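Local coordinates for protein oxidoreductase (Listeria innocua, PDB 3E18) that binds NAD through a Rossmann-type domain and is probably a dehydrogenase of the GFO/IDH/MocA family, its substrate unknown, at residues A[67-72]-A[88-93]. Numbering follows the deposited sequence.
Sequences DAVLIA and AGKHVV. With NAD (nicotinamide-adenine-dinucleotide), chain E.
L70 leans its CD2 against V93: the methyl lies 3.6 Å from V93 CG1 and also covers V93 O. With CG anti to the backbone N (chi1 -179°), the L70 branch reaches across toward the neighbouring strand, CD2 resting against V93 CB and CG1. A68 and H91 share this face of the sheet; A68 CB lies 4.0 Å from H91 CB, and D67 O also approaches the histidine side chain. On the reverse face V92 presents two knobs: its side chain lies beside that of V69, their CG2 methyls in contact, while V92 CG1 receives I71 CD1 at 3.7 Å. Helix 78-87, the crossover of this beta-alpha-beta unit of the Rossmann fold, covers that second face; helix 307-315, from far along the chain, touches L70, H91 and V93 on the first.

Between the faces, strands 68-71 and 91-93 run parallel, their axes 4.7 Å apart and crossing at -23°. H91 N bonds D67 O in the carbonyl plane at 3.1 Å; V69 N donates to H91 O, V93 N to V69 O, and I71 N to V93 O at 2.7 Å, nearly straight (170°). Where the ladder begins, a water donates to both D67 O and G89 O. Beyond I71, A72 O approaches NAD C5D at 3.3 Å, the strand's C-terminal end lying beside the cofactor as usual in Rossmann folds. The chemistry implies a register set by backbone bonds, with aliphatic packing at L70/V93 and V69/V92/I71 and H91 at the more polar end.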
# COMPACT_ATOMS: atom_id res chain seq x y z
N ASP A 67 41.15 20.29 8.02
CA ASP A 67 40.84 19.28 9.02
C ASP A 67 39.87 18.22 8.51
O ASP A 67 39.89 17.09 8.98
CB ASP A 67 40.25 19.95 10.26
CG ASP A 67 41.17 21.00 10.83
OD1 ASP A 67 42.35 20.69 11.05
OD2 ASP A 67 40.71 22.15 11.03
N ALA A 68 39.01 18.61 7.58
CA ALA A 68 37.91 17.74 7.15
C ALA A 68 37.50 18.04 5.72
O ALA A 68 37.72 19.15 5.22
CB ALA A 68 36.72 17.88 8.10
N VAL A 69 36.94 17.04 5.04
CA VAL A 69 36.36 17.26 3.72
C VAL A 69 34.89 16.88 3.69
O VAL A 69 34.44 15.96 4.38
CB VAL A 69 37.14 16.56 2.55
CG1 VAL A 69 38.62 16.96 2.54
CG2 VAL A 69 36.98 15.05 2.61
N LEU A 70 34.14 17.63 2.90
CA LEU A 70 32.76 17.30 2.59
C LEU A 70 32.73 16.74 1.17
O LEU A 70 33.14 17.42 0.23
CB LEU A 70 31.87 18.55 2.71
CG LEU A 70 30.35 18.52 2.46
CD1 LEU A 70 30.04 18.76 1.00
CD2 LEU A 70 29.70 17.21 2.90
N ILE A 71 32.24 15.51 1.01
CA ILE A 71 32.12 14.89 -0.32
C ILE A 71 30.71 15.00 -0.88
O ILE A 71 29.79 14.35 -0.40
CB ILE A 71 32.64 13.43 -0.33
CG1 ILE A 71 34.13 13.44 0.01
CG2 ILE A 71 32.45 12.75 -1.71
CD1 ILE A 71 34.59 12.17 0.62
N ALA A 72 30.56 15.84 -1.89
CA ALA A 72 29.26 16.01 -2.53
C ALA A 72 29.37 15.81 -4.05
O ALA A 72 28.89 16.62 -4.85
CB ALA A 72 28.69 17.38 -2.20
N ALA A 88 44.90 10.53 4.17
CA ALA A 88 45.58 11.82 4.32
C ALA A 88 45.42 12.49 5.71
O ALA A 88 46.01 13.54 5.96
CB ALA A 88 45.15 12.76 3.19
N GLY A 89 44.64 11.89 6.60
CA GLY A 89 44.44 12.42 7.95
C GLY A 89 43.32 13.44 8.06
O GLY A 89 43.34 14.30 8.93
N LYS A 90 42.33 13.34 7.17
CA LYS A 90 41.20 14.26 7.17
C LYS A 90 39.95 13.50 7.61
O LYS A 90 39.73 12.37 7.17
CB LYS A 90 40.97 14.79 5.75
CG LYS A 90 41.67 16.10 5.37
CD LYS A 90 43.13 16.16 5.76
CE LYS A 90 43.86 17.23 4.98
NZ LYS A 90 45.06 17.72 5.73
N HIS A 91 39.16 14.13 8.47
CA HIS A 91 37.81 13.66 8.78
C HIS A 91 36.93 13.85 7.54
O HIS A 91 37.24 14.67 6.66
CB HIS A 91 37.21 14.42 9.97
CG HIS A 91 38.05 14.39 11.22
ND1 HIS A 91 38.14 13.28 12.03
CD2 HIS A 91 38.81 15.34 11.80
CE1 HIS A 91 38.93 13.54 13.06
NE2 HIS A 91 39.35 14.79 12.94
N VAL A 92 35.84 13.10 7.46
CA VAL A 92 35.02 13.09 6.24
C VAL A 92 33.54 13.19 6.54
O VAL A 92 33.02 12.45 7.38
CB VAL A 92 35.26 11.80 5.40
CG1 VAL A 92 34.27 11.69 4.25
CG2 VAL A 92 36.68 11.74 4.87
N VAL A 93 32.87 14.14 5.87
CA VAL A 93 31.43 14.11 5.76
C VAL A 93 31.11 13.71 4.32
O VAL A 93 31.61 14.31 3.37
CB VAL A 93 30.73 15.47 6.13
CG1 VAL A 93 29.20 15.34 5.98
CG2 VAL A 93 31.06 15.89 7.55
PA NAD E . 25.68 17.67 -9.05
O1A NAD E . 24.81 18.87 -9.01
O2A NAD E . 25.76 17.02 -10.36
O5B NAD E . 27.15 18.05 -8.51
C5B NAD E . 28.20 17.12 -8.37
C4B NAD E . 29.51 17.89 -8.53
O4B NAD E . 30.62 17.05 -8.27
C3B NAD E . 29.66 18.41 -9.96
O3B NAD E . 29.92 19.80 -9.91
C2B NAD E . 30.85 17.65 -10.50
O2B NAD E . 31.62 18.41 -11.40
C1B NAD E . 31.62 17.30 -9.24
N9A NAD E . 32.48 16.12 -9.38
C8A NAD E . 32.23 14.98 -10.10
N7A NAD E . 33.28 14.14 -9.95
C5A NAD E . 34.20 14.73 -9.15
C6A NAD E . 35.44 14.33 -8.68
N6A NAD E . 35.84 13.07 -8.89
N1A NAD E . 36.17 15.18 -7.86
C2A NAD E . 35.67 16.41 -7.50
N3A NAD E . 34.43 16.81 -7.97
C4A NAD E . 33.71 15.98 -8.78
O3 NAD E . 25.15 16.61 -7.94
PN NAD E . 24.31 16.99 -6.64
O1N NAD E . 22.86 16.95 -6.96
O2N NAD E . 24.90 18.16 -5.96
O5D NAD E . 24.58 15.67 -5.71
C5D NAD E . 25.87 15.28 -5.28
C4D NAD E . 25.74 14.33 -4.07
O4D NAD E . 24.90 14.90 -3.09
C3D NAD E . 25.11 12.99 -4.42
O3D NAD E . 25.68 11.98 -3.60
C2D NAD E . 23.65 13.14 -4.03
O2D NAD E . 23.13 11.89 -3.64
C1D NAD E . 23.74 14.10 -2.85
N1N NAD E . 22.53 14.92 -2.60
C2N NAD E . 22.00 14.85 -1.35
C3N NAD E . 20.87 15.58 -0.99
C7N NAD E . 20.48 15.63 0.46
O7N NAD E . 19.24 16.19 0.80
N7N NAD E . 21.30 15.17 1.39
C4N NAD E . 20.29 16.44 -1.93
C5N NAD E . 20.85 16.53 -3.21
C6N NAD E . 21.98 15.77 -3.53
O HOH W 1 41.91 16.41 10.63